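Local coordinates for D-isomer specific 2-hydroxyacid dehydrogenase family protein (Aeromonas salmonicida subsp. salmonicida, PDB 3HG7) that probably acts as an NAD-dependent oxidoreductase of the D-isomer specific 2-hydroxyacid dehydrogenase family, at residues A[17-20]-A[21-25]; A[93-96]-A[97-101]; A[295-298]-A[299-303]. The protein carries 1 engineered substitution. One frame throughout, in Å; residues are numbered along the deposited sequence. Where two conformers were deposited one is given.

Interaction 1: A[17-20]-A[21-25]; sequences HYER and LLKAA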
loop_
_atom_site.group_PDB
_atom_site.type_symbol
_atom_site.label_atom_id
_atom_site.label_comp_id
_atom_site.label_asym_id
_atom_site.label_seq_id
_atom_site.Cartn_x
_atom_site.Cartn_y
_atom_site.Cartn_z
ATOM N N HIS A 17 0.600 -19.568 10.075
ATOM C CA HIS A 17 -0.555 -19.540 9.186
ATOM C C HIS A 17 -0.143 -20.089 7.807
ATOM O O HIS A 17 -0.804 -20.967 7.262
ATOM C CB HIS A 17 -1.089 -18.108 9.070
ATOM C CG HIS A 17 -2.524 -18.012 8.634
ATOM N ND1 HIS A 17 -3.288 -16.873 8.817
ATOM C CD2 HIS A 17 -3.339 -18.921 8.048
ATOM C CE1 HIS A 17 -4.502 -17.082 8.332
ATOM N NE2 HIS A 17 -4.559 -18.321 7.863
ATOM N N TYR A 18 0.960 -19.594 7.258
ATOM C CA TYR A 18 1.419 -20.121 5.943
ATOM C C TYR A 18 1.665 -21.627 5.948
ATOM O O TYR A 18 1.334 -22.337 4.969
ATOM C CB TYR A 18 2.662 -19.363 5.433
ATOM C CG TYR A 18 2.293 -17.989 4.941
ATOM C CD1 TYR A 18 1.345 -17.834 3.911
ATOM C CD2 TYR A 18 2.886 -16.845 5.477
ATOM C CE1 TYR A 18 0.958 -16.561 3.477
ATOM C CE2 TYR A 18 2.530 -15.585 5.039
ATOM C CZ TYR A 18 1.565 -15.445 4.033
ATOM O OH TYR A 18 1.193 -14.188 3.567
ATOM N N GLU A 19 2.298 -22.118 7.012
ATOM C CA GLU A 19 2.617 -23.551 7.094
ATOM C C GLU A 19 1.348 -24.403 7.094
ATOM O O GLU A 19 1.298 -25.430 6.404
ATOM C CB GLU A 19 3.477 -23.851 8.327
ATOM C CG GLU A 19 3.856 -25.310 8.506
ATOM C CD GLU A 19 4.801 -25.522 9.675
ATOM O OE1 GLU A 19 4.437 -25.140 10.797
ATOM O OE2 GLU A 19 5.899 -26.072 9.461
ATOM N N ARG A 20 0.357 -23.972 7.879
ATOM C CA ARG A 20 -0.940 -24.642 7.933
ATOM C C ARG A 20 -1.576 -24.643 6.548
ATOM O O ARG A 20 -1.992 -25.688 6.067
ATOM C CB ARG A 20 -1.876 -23.971 8.947
ATOM C CG ARG A 20 -3.331 -24.428 8.875
ATOM C CD ARG A 20 -4.116 -24.054 10.125
ATOM N NE ARG A 20 -4.196 -22.615 10.333
ATOM C CZ ARG A 20 -4.874 -21.776 9.558
ATOM N NH1 ARG A 20 -5.519 -22.219 8.487
ATOM N NH2 ARG A 20 -4.890 -20.487 9.852
ATOM N N LEU A 21 -1.627 -23.486 5.906
ATOM C CA LEU A 21 -2.293 -23.357 4.607
ATOM C C LEU A 21 -1.624 -24.176 3.509
ATOM O O LEU A 21 -2.294 -24.871 2.711
ATOM C CB LEU A 21 -2.326 -21.894 4.196
ATOM C CG LEU A 21 -3.342 -20.976 4.882
ATOM C CD1 LEU A 21 -2.977 -19.544 4.637
ATOM C CD2 LEU A 21 -4.753 -21.320 4.343
ATOM N N LEU A 22 -0.303 -24.080 3.466
ATOM C CA LEU A 22 0.496 -24.824 2.486
ATOM C C LEU A 22 0.504 -26.339 2.685
ATOM O O LEU A 22 0.588 -27.092 1.709
ATOM C CB LEU A 22 1.919 -24.267 2.443
ATOM C CG LEU A 22 2.271 -23.273 1.329
ATOM C CD1 LEU A 22 1.070 -22.539 0.673
ATOM C CD2 LEU A 22 3.304 -22.282 1.805
ATOM N N LYS A 23 0.428 -26.782 3.940
ATOM C CA LYS A 23 0.298 -28.207 4.253
ATOM C C LYS A 23 -1.086 -28.732 3.849
ATOM O O LYS A 23 -1.237 -29.913 3.524
ATOM C CB LYS A 23 0.540 -28.478 5.740
ATOM C CG LYS A 23 2.001 -28.685 6.115
ATOM C CD LYS A 23 2.114 -28.908 7.627
ATOM C CE LYS A 23 3.545 -29.175 8.062
ATOM N NZ LYS A 23 3.600 -29.488 9.522
ATOM N N ALA A 24 -2.083 -27.845 3.860
ATOM C CA ALA A 24 -3.435 -28.212 3.448
ATOM C C ALA A 24 -3.512 -28.354 1.923
ATOM O O ALA A 24 -4.286 -29.171 1.408
ATOM C CB ALA A 24 -4.444 -27.196 3.941
ATOM N N ALA A 25 -2.680 -27.579 1.217
ATOM C CA ALA A 25 -2.685 -27.531 -0.252
ATOM C C ALA A 25 -2.130 -28.794 -0.909
ATOM O O ALA A 25 -2.318 -28.997 -2.116
ATOM C CB ALA A 25 -1.916 -26.318 -0.735
#
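His17 and Leu21 meet one turn apart on the helix 15-24, a local i to i+4 contact near the N terminus of the chain, and the same spacing brings Lys23 back to Glu19. Four backbone bonds set this pitch. Leu21 N donates to His17 O at 3.0 Å, with an N-H...O angle of 166°; Leu22 N reaches Tyr18 O at 2.8 Å and Lys23 N reaches Glu19 O at 2.9 Å. The last, from Ala24 N to Arg20 O, is more bent at 138°.

On one flank the branch CD1 of Leu21 approaches CD2 of the imidazole of His17 at 3.5 Å, coming at a slant to the ring. CG of His17 stands opposite the backbone N (chi1 -158°), which brings the imidazole out on the flank where Leu21 follows one turn later. Beyond it, Pro286 and Asp287 of helix 286-301 touch His17.

The helix is the crossover of a beta-alpha-beta unit, linking the parallel strands 6-11 and 30-34. Its inner side is carried by Tyr18 and Leu22, both of which pack on Met52 of strand 50-53.

Glu19 and Lys23 run side by side and point the same way, both chains extended, so aliphatic carbons do the touching: CG of Glu19 lies 3.9 Å from CE of Lys23. Their charged ends are near but not in contact, with OE2 of Glu19 at 4.1 Å from NZ of Lys23. The carboxylate is engaged through OE1 by Arg34, at the end of strand 30-34, in a salt bridge.

Interaction 2: A[93-96]-A[97-101]; sequences TNVR and GIFGP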
loop_
_atom_site.group_PDB
_atom_site.type_symbol
_atom_site.label_atom_id
_atom_site.label_comp_id
_atom_site.label_asym_id
_atom_site.label_seq_id
_atom_site.Cartn_x
_atom_site.Cartn_y
_atom_site.Cartn_z
ATOM N N THR A 93 8.740 -12.442 -7.216
ATOM C CA THR A 93 7.358 -11.973 -7.399
ATOM C C THR A 93 6.845 -11.271 -6.150
ATOM O O THR A 93 7.241 -11.596 -5.033
ATOM C CB THR A 93 6.397 -13.117 -7.735
ATOM O OG1 THR A 93 6.496 -14.095 -6.711
ATOM C CG2 THR A 93 6.751 -13.769 -9.094
ATOM N N ASN A 94 5.956 -10.309 -6.334
ATOM C CA ASN A 94 5.361 -9.667 -5.180
ATOM C C ASN A 94 3.904 -10.051 -5.107
ATOM O O ASN A 94 3.481 -10.979 -5.814
ATOM C CB ASN A 94 5.583 -8.163 -5.245
ATOM C CG ASN A 94 4.728 -7.491 -6.301
ATOM O OD1 ASN A 94 4.333 -8.114 -7.295
ATOM N ND2 ASN A 94 4.443 -6.201 -6.101
ATOM N N VAL A 95 3.137 -9.335 -4.274
ATOM C CA VAL A 95 1.723 -9.573 -4.081
ATOM C C VAL A 95 0.975 -8.409 -4.745
ATOM O O VAL A 95 1.250 -7.237 -4.452
ATOM C CB VAL A 95 1.375 -9.691 -2.515
ATOM C CG1 VAL A 95 -0.119 -9.678 -2.308
ATOM C CG2 VAL A 95 1.936 -10.974 -1.957
ATOM N N ARG A 96 0.104 -8.721 -5.703
ATOM C CA ARG A 96 -0.737 -7.685 -6.294
ATOM C C ARG A 96 -2.186 -8.108 -6.487
ATOM O O ARG A 96 -2.498 -9.290 -6.483
ATOM C CB ARG A 96 -0.109 -7.140 -7.579
ATOM C CG ARG A 96 0.003 -8.123 -8.727
ATOM C CD ARG A 96 -0.171 -7.335 -10.015
ATOM N NE ARG A 96 -0.583 -8.140 -11.170
ATOM C CZ ARG A 96 -1.806 -8.639 -11.363
ATOM N NH1 ARG A 96 -2.774 -8.460 -10.466
ATOM N NH2 ARG A 96 -2.048 -9.353 -12.464
ATOM N N GLY A 97 -3.087 -7.127 -6.640
ATOM C CA GLY A 97 -4.456 -7.435 -6.999
ATOM C C GLY A 97 -5.405 -7.829 -5.875
ATOM O O GLY A 97 -6.600 -8.056 -6.126
ATOM N N ILE A 98 -4.912 -7.881 -4.636
ATOM C CA ILE A 98 -5.763 -8.340 -3.550
ATOM C C ILE A 98 -6.075 -7.235 -2.525
ATOM O O ILE A 98 -6.604 -7.536 -1.465
ATOM C CB ILE A 98 -5.158 -9.566 -2.829
ATOM C CG1 ILE A 98 -3.759 -9.239 -2.270
ATOM C CG2 ILE A 98 -5.102 -10.794 -3.807
ATOM C CD1 ILE A 98 -3.171 -10.270 -1.282
ATOM N N PHE A 99 -5.736 -5.979 -2.839
ATOM C CA PHE A 99 -5.794 -4.909 -1.842
ATOM C C PHE A 99 -6.895 -3.898 -2.080
ATOM O O PHE A 99 -7.019 -2.980 -1.290
ATOM C CB PHE A 99 -4.464 -4.167 -1.752
ATOM C CG PHE A 99 -3.299 -5.065 -1.466
ATOM C CD1 PHE A 99 -2.415 -5.414 -2.488
ATOM C CD2 PHE A 99 -3.119 -5.592 -0.193
ATOM C CE1 PHE A 99 -1.340 -6.228 -2.227
ATOM C CE2 PHE A 99 -2.038 -6.445 0.076
ATOM C CZ PHE A 99 -1.159 -6.762 -0.967
ATOM N N GLY A 100 -7.671 -4.059 -3.155
ATOM C CA GLY A 100 -8.782 -3.120 -3.460
ATOM C C GLY A 100 -9.785 -2.899 -2.318
ATOM O O GLY A 100 -9.947 -1.777 -1.814
ATOM N N PRO A 101 -10.507 -3.955 -1.923
ATOM C CA PRO A 101 -11.460 -3.821 -0.830
ATOM C C PRO A 101 -10.875 -3.286 0.476
ATOM O O PRO A 101 -11.546 -2.530 1.174
ATOM C CB PRO A 101 -11.962 -5.257 -0.634
ATOM C CG PRO A 101 -11.848 -5.885 -1.948
ATOM C CD PRO A 101 -10.714 -5.194 -2.690
#
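Apolar contact dominates here: Val95 uses a single methyl, CG1, to meet both Ile98 and Phe99 across the turn that leads from strand 91-93 into helix 100-115. CG1 lies 3.3 Å from CD1 of Ile98, tighter than usual for two carbons, and 3.4 Å from CZ of Phe99. Each of these side chains crosses that of Val95 at about a right angle. A chi1 of 169° sets CG1 beside the carbonyl carbon of Val95, toward the residues that follow.

The Phe99 ring is covered on one face by CG1 of Ile98, 3.7 Å above its plane and over its centre, and met at the edge, in plane, by the carbonyl O of Val95, 3.6 Å from CE1.

Among the polar groups, the guanidinium of Arg96 lies beside the next residue, with NH1 4.0 Å from CA of Gly97; its NH2 makes a long, weak ion pair with Asp307. Gly97, which has no side chain, turns the chain at a positive phi of 83°.

The stretch is the passage from the five-stranded sheet toward the Rossmann-type domain that, as in this family, probably binds NAD. Val95 also rests on Val289 and Ile292 of helix 286-301; Phe99 touches Ile151 of helix 150-161, its side chain about 4 Å from a bound glycerol. The 3.3 Å contact implies tight apolar packing around CG1, which would leave Ile98 and Phe99 little freedom there.

Interaction 3: A[295-298]-A[299-303]; sequences RNYI and RFIDG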
loop_
_atom_site.group_PDB
_atom_site.type_symbol
_atom_site.label_atom_id
_atom_site.label_comp_id
_atom_site.label_asym_id
_atom_site.label_seq_id
_atom_site.Cartn_x
_atom_site.Cartn_y
_atom_site.Cartn_z
ATOM N N ARG A 295 -0.962 -20.680 -6.925
ATOM C CA ARG A 295 -1.190 -20.500 -8.373
ATOM C C ARG A 295 0.153 -20.287 -9.089
ATOM O O ARG A 295 0.401 -20.864 -10.139
ATOM C CB ARG A 295 -2.200 -19.362 -8.685
ATOM C CG ARG A 295 -3.654 -19.646 -8.291
ATOM C CD ARG A 295 -4.641 -18.561 -8.818
ATOM N NE ARG A 295 -4.032 -17.228 -8.856
ATOM C CZ ARG A 295 -4.359 -16.213 -8.057
ATOM N NH1 ARG A 295 -3.722 -15.050 -8.173
ATOM N NH2 ARG A 295 -5.313 -16.357 -7.143
ATOM N N ASN A 296 1.024 -19.470 -8.492
ATOM C CA ASN A 296 2.363 -19.254 -9.032
ATOM C C ASN A 296 3.219 -20.512 -8.982
ATOM O O ASN A 296 4.020 -20.754 -9.879
ATOM C CB ASN A 296 3.063 -18.093 -8.312
ATOM C CG ASN A 296 2.944 -16.760 -9.070
ATOM O OD1 ASN A 296 2.620 -16.715 -10.270
ATOM N ND2 ASN A 296 3.252 -15.674 -8.374
ATOM N N TYR A 297 3.034 -21.327 -7.949
ATOM C CA TYR A 297 3.779 -22.586 -7.832
ATOM C C TYR A 297 3.462 -23.523 -9.003
ATOM O O TYR A 297 4.369 -24.083 -9.628
ATOM C CB TYR A 297 3.495 -23.267 -6.485
ATOM C CG TYR A 297 4.207 -24.589 -6.331
ATOM C CD1 TYR A 297 5.543 -24.638 -5.962
ATOM C CD2 TYR A 297 3.532 -25.789 -6.525
ATOM C CE1 TYR A 297 6.193 -25.854 -5.823
ATOM C CE2 TYR A 297 4.160 -27.002 -6.389
ATOM C CZ TYR A 297 5.497 -27.037 -6.048
ATOM O OH TYR A 297 6.153 -28.242 -5.906
ATOM N N ILE A 298 2.177 -23.675 -9.307
ATOM C CA ILE A 298 1.759 -24.457 -10.496
ATOM C C ILE A 298 2.409 -23.980 -11.802
ATOM O O ILE A 298 2.857 -24.806 -12.599
ATOM C CB ILE A 298 0.224 -24.490 -10.676
ATOM C CG1 ILE A 298 -0.491 -25.006 -9.424
ATOM C CG2 ILE A 298 -0.167 -25.317 -11.934
ATOM C CD1 ILE A 298 0.000 -26.325 -8.883
ATOM N N ARG A 299 2.467 -22.667 -12.020
ATOM C CA ARG A 299 3.145 -22.117 -13.207
ATOM C C ARG A 299 4.647 -22.396 -13.132
ATOM O O ARG A 299 5.268 -22.884 -14.085
ATOM C CB ARG A 299 2.896 -20.603 -13.323
ATOM C CG ARG A 299 1.446 -20.155 -13.624
ATOM C CD ARG A 299 1.227 -18.771 -13.024
ATOM N NE ARG A 299 -0.122 -18.237 -13.243
ATOM C CZ ARG A 299 -0.751 -17.400 -12.418
ATOM N NH1 ARG A 299 -0.178 -16.984 -11.284
ATOM N NH2 ARG A 299 -1.977 -16.978 -12.714
ATOM N N PHE A 300 5.229 -22.149 -11.963
ATOM C CA PHE A 300 6.666 -22.356 -11.771
ATOM C C PHE A 300 7.187 -23.767 -12.108
ATOM O O PHE A 300 8.205 -23.919 -12.805
ATOM C CB PHE A 300 7.036 -21.991 -10.307
ATOM C CG PHE A 300 8.465 -22.249 -9.964
ATOM C CD1 PHE A 300 9.476 -21.433 -10.453
ATOM C CD2 PHE A 300 8.811 -23.296 -9.116
ATOM C CE1 PHE A 300 10.832 -21.685 -10.130
ATOM C CE2 PHE A 300 10.154 -23.545 -8.785
ATOM C CZ PHE A 300 11.167 -22.723 -9.296
ATOM N N ILE A 301 6.498 -24.792 -11.613
ATOM C CA ILE A 301 6.958 -26.173 -11.837
ATOM C C ILE A 301 6.667 -26.661 -13.253
ATOM O O ILE A 301 7.222 -27.686 -13.660
ATOM C CB ILE A 301 6.380 -27.180 -10.795
ATOM C CG1 ILE A 301 4.869 -27.325 -10.981
ATOM C CG2 ILE A 301 6.776 -26.755 -9.350
ATOM C CD1 ILE A 301 4.252 -28.326 -10.035
ATOM N N ASP A 302 5.846 -25.906 -13.990
ATOM C CA ASP A 302 5.615 -26.156 -15.426
ATOM C C ASP A 302 6.525 -25.308 -16.319
ATOM O O ASP A 302 6.442 -25.399 -17.530
ATOM C CB ASP A 302 4.162 -25.878 -15.803
ATOM C CG ASP A 302 3.191 -26.924 -15.273
ATOM O OD1 ASP A 302 3.609 -28.011 -14.823
ATOM O OD2 ASP A 302 1.963 -26.656 -15.346
ATOM N N GLY A 303 7.378 -24.472 -15.725
ATOM C CA GLY A 303 8.211 -23.550 -16.500
ATOM C C GLY A 303 7.509 -22.366 -17.149
ATOM O O GLY A 303 8.072 -21.716 -18.035
#
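Arg299 gives its NH1 to OD1 of Asn296, the side-chain hydrogen bond of this C-terminal turn of helix 286-301. It spans 3.0 Å with an N-H...O angle of 145°, and the donor stands well above the amide plane, 54° out of it, instead of on a lone pair. The amide and guanidinium planes are 64° apart. The same OD1 also accepts from the backbone N of Asp307, and ND2 of Asn296 donates to Gln72, so both ends of this buried amide are engaged. CB of Arg295 covers one face of the Arg299 guanidinium.

Along the backbone, Phe300 N binds Asn296 O at 2.8 Å and Ile301 N binds Tyr297 O at 3.0 Å, both nearly straight. The bond from Asp302 N to Ile298 O is weak, at 3.5 Å. The helix then closes in a Schellman motif, with positive phi at Gly303 and two bonds back into the last turn; among the bonds there is Gly303 N to Phe300 O at 3.1 Å.

Packing takes over on the side facing the parallel sheet of strand 6-11. CG2 of Ile301 sits over one face of the Tyr297 ring, displaced toward the rim, a CH-pi contact of 3.8 Å to the centroid. With CG of Tyr297 anti to the backbone N, the ring leans toward the C-terminal end, over Ile301. Past this pair, Tyr297 and Phe300 both pack against Ile50 of strand 50-53, and the Phe300 ring meets that of Trp70.

In the fold
From the N terminus, interaction 1 comes first, within the crossover helix between strands 6-11 and 30-34. Interaction 2 follows where strand 91-93, an outermost strand of the five-stranded parallel sheet, gives way to helix 100-115 and the chain enters the part that, from its family, probably binds NAD. Interaction 3 ends helix 286-301, after the chain has returned to the first sheet. Interactions 1 and 3 each span one helical turn; interaction 2 bends the loop between strand and helix. They run in series, neither nested nor crossing. Helix 286-301 relates them: its beginning touches His17 and Tyr18, Val289 and Ile292 pack against Val95, and Thr93 OG1 lies 4.0 Å from Asn296 ND2, a packing contact.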